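Local coordinates for protein carboxylesterase (Alcaligenes sp., PDB 2WKW) that probably hydrolyses carboxylic esters as a dimeric alpha/beta-hydrolase and binds a benzodiazepine acetic acid in its probable active site, at residues A143-G148 and N296-M301; S228-E233 and P260-R265; V250-H255 and P264-C269; C71-M76 and Q170-D175. All coordinates share one frame; numbering follows the deposited sequence.

Interaction 1: residues A143-G148 and N296-M301; sequences AIFRFG and NSHMMM. With W22 ([(2S)-4-methyl-3-oxo-2,3,4,5-tetrahydro-1H-1,4-benzodiazepin-2-yl]acetic acid), chain C.
Phe145 and His298 meet where the end of helix 138-144 packs on the loop that, in the alpha/beta-hydrolase fold, carries the catalytic histidine. His298 is hydrogen-bonded to both Ser206 and Glu230, consistent with a catalytic triad. The tight part is built round the Phe145 ring. Met299 CG lies over one face, 3.8 Å from the ring centroid, and the bend at chi2 (-60°) brings SD to 3.6 Å from Phe145 CE1, a Met-aromatic contact. At the ring's edge His298 CD2 stands in plane, and Phe145 CE1 also reaches the benzodiazepine. Beneath the side chains, His298 N donates to Phe145 O at 2.9 Å in an almost straight bond (173°). An alanine in place of Phe145 would probably cost Met299 its ring face and open a gap beside the His298 edge and the ligand. The other side of the contact is looser. After the helix Arg146 takes positive phi in a Schellman motif, and its side chain crosses that of His298 at about a right angle on its way to a salt bridge with Glu230. There a water fills in between the backbones, 3.0 Å from both Arg146 O and Asn296 O.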
# COMPACT_ATOMS: atom_id res chain seq x y z
N ALA A 143 -16.72 -3.19 18.55
CA ALA A 143 -17.20 -4.40 19.23
C ALA A 143 -16.50 -5.66 18.72
O ALA A 143 -16.18 -6.57 19.49
CB ALA A 143 -18.73 -4.54 19.08
N ILE A 144 -16.29 -5.72 17.41
CA ILE A 144 -15.58 -6.86 16.81
C ILE A 144 -14.13 -6.91 17.31
O ILE A 144 -13.58 -8.00 17.53
CB ILE A 144 -15.66 -6.83 15.26
CG1 ILE A 144 -17.12 -7.06 14.82
CG2 ILE A 144 -14.74 -7.86 14.65
CD1 ILE A 144 -17.46 -6.60 13.40
N PHE A 145 -13.53 -5.74 17.52
CA PHE A 145 -12.14 -5.66 18.01
C PHE A 145 -12.08 -5.93 19.52
O PHE A 145 -10.99 -6.12 20.07
CB PHE A 145 -11.52 -4.29 17.73
CG PHE A 145 -11.17 -4.02 16.27
CD1 PHE A 145 -10.76 -5.04 15.42
CD2 PHE A 145 -11.19 -2.71 15.77
CE1 PHE A 145 -10.40 -4.75 14.09
CE2 PHE A 145 -10.83 -2.43 14.44
CZ PHE A 145 -10.43 -3.45 13.61
N ARG A 146 -13.25 -5.90 20.17
CA ARG A 146 -13.39 -6.08 21.63
C ARG A 146 -12.68 -4.98 22.43
O ARG A 146 -12.07 -5.25 23.48
CB ARG A 146 -12.96 -7.48 22.09
CG ARG A 146 -13.56 -8.64 21.27
CD ARG A 146 -13.36 -10.03 21.97
NE ARG A 146 -11.96 -10.25 22.34
CZ ARG A 146 -10.97 -10.54 21.49
NH1 ARG A 146 -11.21 -10.67 20.18
NH2 ARG A 146 -9.73 -10.69 21.94
N PHE A 147 -12.76 -3.74 21.95
CA PHE A 147 -12.27 -2.62 22.76
C PHE A 147 -13.16 -2.41 23.99
O PHE A 147 -12.72 -1.84 25.00
CB PHE A 147 -12.23 -1.33 21.93
CG PHE A 147 -11.27 -1.36 20.76
CD1 PHE A 147 -10.23 -2.30 20.70
CD2 PHE A 147 -11.40 -0.43 19.73
CE1 PHE A 147 -9.34 -2.31 19.61
CE2 PHE A 147 -10.52 -0.43 18.65
CZ PHE A 147 -9.48 -1.37 18.59
N GLY A 148 -14.42 -2.84 23.87
CA GLY A 148 -15.45 -2.66 24.89
C GLY A 148 -16.74 -3.29 24.38
O GLY A 148 -16.79 -3.76 23.22
N ASN A 296 -5.78 -7.70 26.22
CA ASN A 296 -5.52 -7.63 24.78
C ASN A 296 -6.76 -7.68 23.92
O ASN A 296 -7.66 -8.52 24.15
CB ASN A 296 -4.54 -8.71 24.32
CG ASN A 296 -3.12 -8.37 24.68
OD1 ASN A 296 -2.59 -8.90 25.65
ND2 ASN A 296 -2.51 -7.44 23.93
N SER A 297 -6.79 -6.80 22.92
CA SER A 297 -7.89 -6.71 21.97
C SER A 297 -7.59 -7.60 20.77
O SER A 297 -6.57 -8.31 20.75
CB SER A 297 -8.00 -5.25 21.50
OG SER A 297 -6.91 -4.91 20.67
N HIS A 298 -8.48 -7.56 19.77
CA HIS A 298 -8.31 -8.30 18.51
C HIS A 298 -7.10 -7.76 17.73
O HIS A 298 -6.46 -8.49 16.95
CB HIS A 298 -9.60 -8.18 17.66
CG HIS A 298 -9.58 -8.97 16.40
ND1 HIS A 298 -9.32 -10.32 16.37
CD2 HIS A 298 -9.79 -8.61 15.10
CE1 HIS A 298 -9.36 -10.76 15.12
NE2 HIS A 298 -9.65 -9.74 14.33
N MET A 299 -6.79 -6.49 17.96
CA MET A 299 -5.66 -5.83 17.31
C MET A 299 -4.44 -5.88 18.22
O MET A 299 -3.81 -4.85 18.47
CB MET A 299 -6.01 -4.37 17.00
CG MET A 299 -7.17 -4.22 16.01
SD MET A 299 -6.83 -5.00 14.41
CE MET A 299 -5.55 -3.92 13.75
N MET A 300 -4.11 -7.08 18.70
CA MET A 300 -3.09 -7.25 19.75
C MET A 300 -1.68 -6.83 19.29
O MET A 300 -0.84 -6.44 20.12
CB MET A 300 -3.08 -8.70 20.30
CG MET A 300 -2.65 -9.75 19.28
SD MET A 300 -2.71 -11.41 19.98
CE MET A 300 -4.49 -11.60 20.20
N MET A 301 -1.44 -6.87 17.97
CA MET A 301 -0.17 -6.39 17.39
C MET A 301 -0.01 -4.88 17.50
O MET A 301 1.09 -4.35 17.27
CB MET A 301 -0.00 -6.87 15.93
CG MET A 301 -0.92 -6.19 14.86
SD MET A 301 -2.71 -6.41 15.05
CE MET A 301 -2.87 -8.13 14.57
O1 W22 C . -10.66 -9.80 9.67
C9 W22 C . -11.36 -9.31 10.55
C10 W22 C . -12.71 -9.89 10.94
C11 W22 C . -12.93 -11.33 10.41
C12 W22 C . -14.04 -11.98 11.22
O3 W22 C . -14.24 -11.65 12.42
O2 W22 C . -14.74 -12.85 10.66
N1 W22 C . -10.98 -8.23 11.25
C8 W22 C . -9.70 -7.56 11.04
C7 W22 C . -11.80 -7.65 12.31
C4 W22 C . -13.06 -7.04 11.75
C5 W22 C . -13.98 -7.74 10.93
N2 W22 C . -13.83 -9.04 10.54
C3 W22 C . -13.28 -5.71 12.08
C2 W22 C . -14.40 -5.06 11.61
C1 W22 C . -15.33 -5.72 10.80
C6 W22 C . -15.11 -7.06 10.46
O HOH W 1 -10.20 -7.17 24.85

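Interaction 2: residues S228-E233 and P260-R265; sequences SVEPGE and PRWAPR. With W22 ([(2S)-4-methyl-3-oxo-2,3,4,5-tetrahydro-1H-1,4-benzodiazepin-2-yl]acetic acid), chain C.
Trp262 brings the far end of its indole to Glu230, its CH2 lying 3.5 Å from Glu230 O and its CZ3 4.0 Å from Glu230 CB. Beside it, Arg265 extends from CG to NE past Gly232, whose CA sits over the centre of one guanidinium face; Arg261 CG covers the opposite face. Gly232 O is 3.1 Å from Arg265 NE, but the angle is too poor for a hydrogen bond, and the guanidinium's NH1 and NH2 serve the ligand instead. Arg265 NH1 donates to W22 O3 at 2.8 Å (165°), and Arg265 NH2 reaches W22 O2, also at 2.8 Å. Arg261 NE adds a bond of 3.0 Å to W22 O3, joined by a weak one from Arg261 NH2. A leucine in place of Arg265 would probably leave W22 O2 without its charged mate and O3 to Arg261 alone. Further out, Trp262 NE1 is tied to Ile144 O, which fixes the turn of the indole, and Arg265 NH1 lies over one indole face, toward its rim, as a cation-pi partner. The other indole face looks toward Glu230 OE1; that carboxylate is engaged by His298 and Arg146. From the second subunit, Tyr39 hydrogen-bonds Arg261 NH2. Two arginines converging on one carboxylate would stabilise its negative charge and suggest a pocket suited to an acidic ligand.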
# COMPACT_ATOMS: atom_id res chain seq x y z
N SER A 228 -1.30 -18.24 13.78
CA SER A 228 -2.61 -17.72 13.39
C SER A 228 -3.18 -16.91 14.55
O SER A 228 -3.50 -17.46 15.60
CB SER A 228 -3.54 -18.89 13.03
OG SER A 228 -4.72 -18.43 12.38
N VAL A 229 -3.30 -15.59 14.37
CA VAL A 229 -3.79 -14.71 15.43
C VAL A 229 -5.30 -14.49 15.34
O VAL A 229 -5.80 -13.92 14.37
CB VAL A 229 -3.08 -13.34 15.40
CG1 VAL A 229 -3.61 -12.42 16.51
CG2 VAL A 229 -1.54 -13.51 15.49
N GLU A 230 -6.04 -14.91 16.36
CA GLU A 230 -7.51 -14.80 16.39
C GLU A 230 -8.22 -15.07 15.05
O GLU A 230 -8.94 -14.21 14.53
CB GLU A 230 -7.93 -13.46 17.01
CG GLU A 230 -7.53 -13.37 18.48
CD GLU A 230 -8.26 -12.30 19.28
OE1 GLU A 230 -9.04 -11.51 18.71
OE2 GLU A 230 -8.05 -12.27 20.51
N PRO A 231 -8.02 -16.28 14.49
CA PRO A 231 -8.58 -16.56 13.17
C PRO A 231 -10.10 -16.52 13.18
O PRO A 231 -10.73 -16.83 14.21
CB PRO A 231 -8.11 -18.00 12.88
CG PRO A 231 -7.88 -18.62 14.24
CD PRO A 231 -7.44 -17.47 15.14
N GLY A 232 -10.68 -16.10 12.06
CA GLY A 232 -12.12 -16.22 11.84
C GLY A 232 -12.55 -17.68 11.88
O GLY A 232 -13.65 -17.99 12.32
N GLU A 233 -11.69 -18.58 11.41
CA GLU A 233 -11.92 -20.02 11.58
C GLU A 233 -10.62 -20.79 11.67
O GLU A 233 -9.62 -20.41 11.06
CB GLU A 233 -12.81 -20.61 10.46
CG GLU A 233 -12.23 -20.57 9.07
CD GLU A 233 -13.26 -20.84 7.98
OE1 GLU A 233 -14.08 -21.79 8.13
OE2 GLU A 233 -13.23 -20.12 6.95
N PRO A 260 -20.33 -13.22 21.57
CA PRO A 260 -20.83 -14.41 20.86
C PRO A 260 -20.10 -14.67 19.55
O PRO A 260 -19.99 -15.81 19.12
CB PRO A 260 -22.30 -14.07 20.60
CG PRO A 260 -22.65 -13.16 21.74
CD PRO A 260 -21.43 -12.30 21.93
N ARG A 261 -19.57 -13.61 18.93
CA ARG A 261 -18.71 -13.77 17.75
C ARG A 261 -17.47 -14.59 18.08
O ARG A 261 -17.04 -15.43 17.29
CB ARG A 261 -18.29 -12.40 17.21
CG ARG A 261 -17.37 -12.45 16.00
CD ARG A 261 -17.10 -11.05 15.47
NE ARG A 261 -16.69 -11.12 14.08
CZ ARG A 261 -17.48 -10.78 13.06
NH1 ARG A 261 -18.71 -10.33 13.28
NH2 ARG A 261 -17.03 -10.87 11.82
N TRP A 262 -16.89 -14.32 19.25
CA TRP A 262 -15.55 -14.80 19.57
C TRP A 262 -15.48 -16.08 20.39
O TRP A 262 -14.61 -16.93 20.13
CB TRP A 262 -14.72 -13.66 20.22
CG TRP A 262 -14.32 -12.66 19.18
CD1 TRP A 262 -14.78 -11.37 19.05
CD2 TRP A 262 -13.43 -12.88 18.08
NE1 TRP A 262 -14.21 -10.77 17.94
CE2 TRP A 262 -13.38 -11.68 17.33
CE3 TRP A 262 -12.68 -14.00 17.64
CZ2 TRP A 262 -12.59 -11.56 16.17
CZ3 TRP A 262 -11.90 -13.87 16.50
CH2 TRP A 262 -11.86 -12.65 15.77
N ALA A 263 -16.38 -16.21 21.36
CA ALA A 263 -16.41 -17.38 22.24
C ALA A 263 -16.37 -18.73 21.48
O ALA A 263 -15.52 -19.57 21.78
CB ALA A 263 -17.60 -17.29 23.26
N PRO A 264 -17.24 -18.92 20.46
CA PRO A 264 -17.19 -20.20 19.72
C PRO A 264 -15.91 -20.44 18.91
O PRO A 264 -15.56 -21.60 18.65
CB PRO A 264 -18.40 -20.14 18.77
CG PRO A 264 -19.15 -18.92 19.11
CD PRO A 264 -18.31 -18.03 19.98
N ARG A 265 -15.22 -19.38 18.51
CA ARG A 265 -14.01 -19.52 17.71
C ARG A 265 -12.85 -20.02 18.56
O ARG A 265 -12.05 -20.87 18.12
CB ARG A 265 -13.65 -18.20 17.00
CG ARG A 265 -14.64 -17.83 15.86
CD ARG A 265 -14.38 -16.40 15.38
NE ARG A 265 -15.16 -16.05 14.20
CZ ARG A 265 -15.14 -14.86 13.60
NH1 ARG A 265 -14.39 -13.86 14.07
NH2 ARG A 265 -15.89 -14.65 12.53
O1 W22 C . -10.66 -9.80 9.67
C9 W22 C . -11.36 -9.31 10.55
C10 W22 C . -12.71 -9.89 10.94
C11 W22 C . -12.93 -11.33 10.41
C12 W22 C . -14.04 -11.98 11.22
O3 W22 C . -14.24 -11.65 12.42
O2 W22 C . -14.74 -12.85 10.66
N1 W22 C . -10.98 -8.23 11.25
C8 W22 C . -9.70 -7.56 11.04
C7 W22 C . -11.80 -7.65 12.31
C4 W22 C . -13.06 -7.04 11.75
C5 W22 C . -13.98 -7.74 10.93
N2 W22 C . -13.83 -9.04 10.54
C3 W22 C . -13.28 -5.71 12.08
C2 W22 C . -14.40 -5.06 11.61
C1 W22 C . -15.33 -5.72 10.80
C6 W22 C . -15.11 -7.06 10.46

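Interaction 3: residues V250-H255 and P264-C269; sequences VVFGDH and PRLKAC. With W22 ([(2S)-4-methyl-3-oxo-2,3,4,5-tetrahydro-1H-1,4-benzodiazepin-2-yl]acetic acid), chain C.
Phe252 reaches from the end of strand 248-252 into the groove between Leu266 and Cys269 on helix 263-278. Its CB starts the contact, 4.0 Å from Leu266 CD1. With CG anti to the carbonyl carbon (chi1 -85°), the ring heads for the helix, and its CG and CD1 each come to 3.8 Å from the same Leu266 CD1. That methyl stands over one ring face, a CH-pi contact offset toward the rim. Further along, CE1 leaves the leucine for Cys269, whose CB is 3.9 Å away. Cys269 SG lies in the ring plane at the edge, and is held there by its disulfide to Cys234. At the tip, CZ abuts the helix backbone, 3.8 Å from Leu266 N and 3.9 Å from Arg265 O. Val250, two residues earlier on the same strand, adds CG1 against Cys269 CB at 4.1 Å, so a single cysteine receives both inward-pointing side chains. Strand and helix run nearly antiparallel, with 150° between their directions and their short axes 10.2 Å apart. This apolar layer joins the first strand of a beta-alpha-beta unit, 248-252, to the helix that leads on to the parallel strand 283-287, as in the alpha/beta-hydrolase sheet.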
# COMPACT_ATOMS: atom_id res chain seq x y z
N VAL A 250 -1.81 -20.86 17.62
CA VAL A 250 -3.03 -20.08 17.44
C VAL A 250 -3.14 -19.22 18.69
O VAL A 250 -3.05 -19.74 19.80
CB VAL A 250 -4.29 -20.99 17.28
CG1 VAL A 250 -5.58 -20.16 17.32
CG2 VAL A 250 -4.21 -21.79 15.99
N VAL A 251 -3.30 -17.91 18.52
CA VAL A 251 -3.20 -16.96 19.64
C VAL A 251 -4.51 -16.23 19.85
O VAL A 251 -5.08 -15.67 18.90
CB VAL A 251 -2.06 -15.89 19.40
CG1 VAL A 251 -1.86 -14.99 20.63
CG2 VAL A 251 -0.74 -16.55 19.01
N PHE A 252 -4.99 -16.21 21.09
CA PHE A 252 -6.19 -15.46 21.44
C PHE A 252 -5.90 -14.51 22.57
O PHE A 252 -5.10 -14.82 23.46
CB PHE A 252 -7.35 -16.40 21.81
CG PHE A 252 -8.14 -16.90 20.63
CD1 PHE A 252 -7.72 -18.03 19.92
CD2 PHE A 252 -9.29 -16.25 20.23
CE1 PHE A 252 -8.44 -18.49 18.82
CE2 PHE A 252 -10.03 -16.70 19.13
CZ PHE A 252 -9.60 -17.83 18.43
N GLY A 253 -6.57 -13.37 22.52
CA GLY A 253 -6.41 -12.34 23.55
C GLY A 253 -7.48 -12.46 24.63
O GLY A 253 -7.89 -13.55 24.99
N ASP A 254 -7.95 -11.32 25.13
CA ASP A 254 -8.79 -11.30 26.32
C ASP A 254 -10.23 -10.85 26.01
O ASP A 254 -10.56 -10.48 24.87
CB ASP A 254 -8.13 -10.38 27.36
CG ASP A 254 -8.46 -10.76 28.81
OD1 ASP A 254 -9.29 -11.66 29.05
OD2 ASP A 254 -7.90 -10.10 29.70
N HIS A 255 -11.08 -10.90 27.03
CA HIS A 255 -12.50 -10.55 26.93
C HIS A 255 -13.23 -11.35 25.86
O HIS A 255 -14.08 -10.81 25.17
CB HIS A 255 -12.67 -9.05 26.66
CG HIS A 255 -12.24 -8.18 27.80
ND1 HIS A 255 -13.02 -8.01 28.93
CD2 HIS A 255 -11.13 -7.43 27.98
CE1 HIS A 255 -12.40 -7.18 29.75
NE2 HIS A 255 -11.26 -6.81 29.20
N PRO A 264 -17.24 -18.92 20.46
CA PRO A 264 -17.19 -20.20 19.72
C PRO A 264 -15.91 -20.44 18.91
O PRO A 264 -15.56 -21.60 18.65
CB PRO A 264 -18.40 -20.14 18.77
CG PRO A 264 -19.15 -18.92 19.11
CD PRO A 264 -18.31 -18.03 19.98
N ARG A 265 -15.22 -19.38 18.51
CA ARG A 265 -14.01 -19.52 17.71
C ARG A 265 -12.85 -20.02 18.56
O ARG A 265 -12.05 -20.87 18.12
CB ARG A 265 -13.65 -18.20 17.00
CG ARG A 265 -14.64 -17.83 15.86
CD ARG A 265 -14.38 -16.40 15.38
NE ARG A 265 -15.16 -16.05 14.20
CZ ARG A 265 -15.14 -14.86 13.60
NH1 ARG A 265 -14.39 -13.86 14.07
NH2 ARG A 265 -15.89 -14.65 12.53
N LEU A 266 -12.76 -19.52 19.79
CA LEU A 266 -11.78 -20.04 20.75
C LEU A 266 -12.02 -21.55 21.00
O LEU A 266 -11.09 -22.37 20.94
CB LEU A 266 -11.87 -19.26 22.06
CG LEU A 266 -10.99 -19.72 23.23
CD1 LEU A 266 -9.48 -19.65 22.86
CD2 LEU A 266 -11.29 -18.84 24.45
N LYS A 267 -13.28 -21.90 21.24
CA LYS A 267 -13.64 -23.29 21.53
C LYS A 267 -13.32 -24.19 20.35
O LYS A 267 -12.69 -25.24 20.52
CB LYS A 267 -15.13 -23.38 21.90
CG LYS A 267 -15.59 -24.77 22.28
CD LYS A 267 -17.08 -24.77 22.54
CE LYS A 267 -17.58 -26.17 22.90
NZ LYS A 267 -19.04 -26.14 23.21
N ALA A 268 -13.70 -23.74 19.15
CA ALA A 268 -13.42 -24.48 17.92
C ALA A 268 -11.92 -24.60 17.63
O ALA A 268 -11.46 -25.63 17.15
CB ALA A 268 -14.16 -23.84 16.72
N CYS A 269 -11.16 -23.55 17.94
CA CYS A 269 -9.71 -23.61 17.78
C CYS A 269 -9.04 -24.56 18.79
O CYS A 269 -8.06 -25.24 18.46
CB CYS A 269 -9.10 -22.20 17.78
SG CYS A 269 -9.45 -21.27 16.24
O1 W22 C . -10.66 -9.80 9.67
C9 W22 C . -11.36 -9.31 10.55
C10 W22 C . -12.71 -9.89 10.94
C11 W22 C . -12.93 -11.33 10.41
C12 W22 C . -14.04 -11.98 11.22
O3 W22 C . -14.24 -11.65 12.42
O2 W22 C . -14.74 -12.85 10.66
N1 W22 C . -10.98 -8.23 11.25
C8 W22 C . -9.70 -7.56 11.04
C7 W22 C . -11.80 -7.65 12.31
C4 W22 C . -13.06 -7.04 11.75
C5 W22 C . -13.98 -7.74 10.93
N2 W22 C . -13.83 -9.04 10.54
C3 W22 C . -13.28 -5.71 12.08
C2 W22 C . -14.40 -5.06 11.61
C1 W22 C . -15.33 -5.72 10.80
C6 W22 C . -15.11 -7.06 10.46

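Interaction 4: residues C71-M76 and Q170-D175; sequences CCLTGM and QQMVPD. With W22 ([(2S)-4-methyl-3-oxo-2,3,4,5-tetrahydro-1H-1,4-benzodiazepin-2-yl]acetic acid), chain C.
Cys72 supplies both direct hydrogen bonds between the two segments. Its N donates to Asp175 OD2 at 3.0 Å, meeting the carboxylate on the anti side, tilted 26° from its plane, while its O accepts from Val173 N at 3.0 Å, the donor standing well above the carbonyl plane. Asp175 CG lies anti to its own backbone N (chi1 -167°), which carries OD2 over to the cysteine pair; Arg107 and Gln207 grip the same oxygen, and OD1 accepts from Leu177 N. Weaker CA-H...O contacts flank the backbone bond, from Met172 CA to Cys72 O and from Cys72 CA to Val173 O. A covalent link stiffens the loop itself: Cys71 SG and Cys72 SG form a disulfide between adjacent residues, packed against the benzodiazepine. The loop follows strand 65-68, where alpha/beta-hydrolases place part of the oxyanion hole. Consistent with that role, Cys71 N donates to W22 O1 at 2.9 Å, and Gln207 N also binds the ligand. Thr74 N and Thr74 OG1 each donate to a different water, and both waters donate to Gln171 O; OG1 also accepts from Met76 N, an ST turn. Among apolar contacts, Met172 CE touches Cys72 CB at 3.8 Å, its CG meets Leu73 CD2, the Thr74 and Val173 side chains cross at about a right angle, CG2 meeting CG2, and Met76 CG rests 3.7 Å from Gln171 CB.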
# COMPACT_ATOMS: atom_id res chain seq x y z
N CYS A 71 -9.22 -8.64 7.43
CA CYS A 71 -10.16 -7.84 6.64
C CYS A 71 -9.94 -6.37 6.88
O CYS A 71 -9.36 -5.98 7.89
CB CYS A 71 -11.63 -8.16 6.98
SG CYS A 71 -12.33 -7.08 8.25
N CYS A 72 -10.45 -5.55 5.96
CA CYS A 72 -10.73 -4.15 6.28
C CYS A 72 -9.47 -3.35 6.60
O CYS A 72 -9.56 -2.26 7.16
CB CYS A 72 -11.67 -4.12 7.48
SG CYS A 72 -12.97 -5.37 7.30
N LEU A 73 -8.31 -3.92 6.24
CA LEU A 73 -6.98 -3.41 6.61
C LEU A 73 -5.96 -3.79 5.54
O LEU A 73 -6.25 -4.61 4.64
CB LEU A 73 -6.51 -4.01 7.96
CG LEU A 73 -7.33 -3.74 9.23
CD1 LEU A 73 -7.17 -4.85 10.30
CD2 LEU A 73 -7.05 -2.34 9.78
N THR A 74 -4.75 -3.27 5.68
CA THR A 74 -3.65 -3.63 4.78
C THR A 74 -2.42 -4.04 5.62
O THR A 74 -2.54 -4.23 6.84
CB THR A 74 -3.28 -2.45 3.82
OG1 THR A 74 -2.71 -1.39 4.58
CG2 THR A 74 -4.51 -1.92 3.04
N GLY A 75 -1.25 -4.13 4.98
CA GLY A 75 0.02 -4.44 5.66
C GLY A 75 0.41 -3.34 6.66
O GLY A 75 1.26 -3.55 7.53
N MET A 76 -0.21 -2.17 6.53
CA MET A 76 -0.08 -1.11 7.57
C MET A 76 -0.39 -1.68 8.97
O MET A 76 0.11 -1.18 9.99
CB MET A 76 -1.02 0.05 7.23
CG MET A 76 -1.23 1.08 8.34
SD MET A 76 0.30 2.01 8.52
CE MET A 76 -0.10 3.02 9.97
N GLN A 170 -8.23 5.66 10.30
CA GLN A 170 -7.54 6.07 9.07
C GLN A 170 -6.95 4.87 8.28
O GLN A 170 -6.87 4.95 7.06
CB GLN A 170 -6.41 7.06 9.36
CG GLN A 170 -6.88 8.51 9.78
CD GLN A 170 -5.70 9.35 10.22
OE1 GLN A 170 -4.89 8.90 11.02
NE2 GLN A 170 -5.58 10.56 9.68
N GLN A 171 -6.54 3.80 8.96
CA GLN A 171 -5.89 2.66 8.26
C GLN A 171 -6.88 1.58 7.78
O GLN A 171 -6.48 0.61 7.10
CB GLN A 171 -4.74 2.05 9.09
CG GLN A 171 -5.15 1.17 10.29
CD GLN A 171 -3.93 0.47 10.91
OE1 GLN A 171 -3.12 1.10 11.60
NE2 GLN A 171 -3.78 -0.80 10.60
N MET A 172 -8.16 1.76 8.10
CA MET A 172 -9.18 0.82 7.63
C MET A 172 -9.67 1.17 6.22
O MET A 172 -9.87 2.34 5.90
CB MET A 172 -10.34 0.73 8.63
CG MET A 172 -9.83 0.34 10.04
SD MET A 172 -11.11 -0.22 11.17
CE MET A 172 -11.62 -1.74 10.38
N VAL A 173 -9.85 0.13 5.40
CA VAL A 173 -10.11 0.28 3.98
C VAL A 173 -11.22 -0.70 3.53
O VAL A 173 -11.51 -1.69 4.23
CB VAL A 173 -8.84 0.01 3.12
CG1 VAL A 173 -7.69 0.96 3.52
CG2 VAL A 173 -8.41 -1.47 3.23
N PRO A 174 -11.87 -0.41 2.39
CA PRO A 174 -12.85 -1.32 1.82
C PRO A 174 -12.26 -2.69 1.48
O PRO A 174 -11.06 -2.81 1.15
CB PRO A 174 -13.27 -0.60 0.53
CG PRO A 174 -13.16 0.84 0.91
CD PRO A 174 -11.89 0.90 1.71
N ASP A 175 -13.10 -3.71 1.60
CA ASP A 175 -12.64 -5.08 1.48
C ASP A 175 -13.38 -5.74 0.30
O ASP A 175 -14.61 -5.72 0.24
CB ASP A 175 -12.91 -5.82 2.80
CG ASP A 175 -12.20 -7.16 2.90
OD1 ASP A 175 -12.15 -7.89 1.88
OD2 ASP A 175 -11.67 -7.48 3.98
O1 W22 C . -10.66 -9.80 9.67
C9 W22 C . -11.36 -9.31 10.55
C10 W22 C . -12.71 -9.89 10.94
C11 W22 C . -12.93 -11.33 10.41
C12 W22 C . -14.04 -11.98 11.22
O3 W22 C . -14.24 -11.65 12.42
O2 W22 C . -14.74 -12.85 10.66
N1 W22 C . -10.98 -8.23 11.25
C8 W22 C . -9.70 -7.56 11.04
C7 W22 C . -11.80 -7.65 12.31
C4 W22 C . -13.06 -7.04 11.75
C5 W22 C . -13.98 -7.74 10.93
N2 W22 C . -13.83 -9.04 10.54
C3 W22 C . -13.28 -5.71 12.08
C2 W22 C . -14.40 -5.06 11.61
C1 W22 C . -15.33 -5.72 10.80
C6 W22 C . -15.11 -7.06 10.46
O HOH W 2 -4.34 -1.28 7.80
O HOH W 3 -4.24 0.89 5.10

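How the interactions relate
All four interactions touch the bound W22. Interactions 1 and 2 join at Glu230, probably a triad acid, which pairs with His298 and with Arg146: His298 ND1 lies 2.6 Å from Glu230 OE1, and Arg146 NH2 is 2.7 Å from Glu230 OE2. Interactions 2 and 3 have centres only 5 Å apart, share Arg265 and use neighbouring strands of one sheet; Gly253 N stands 2.7 Å from Glu230 OE2. Interaction 3 also meets interaction 1, with Arg146 NE 2.9 Å from Asp254 O. Interaction 4 touches interaction 1 where Phe145 CZ packs 3.8 Å from Met172 CE. Interactions 4 and 2 stay about 7 Å apart at their nearest atoms, and W22 bridges them, its amide carbonyl on Cys71 N and its carboxylate on Arg261 and Arg265.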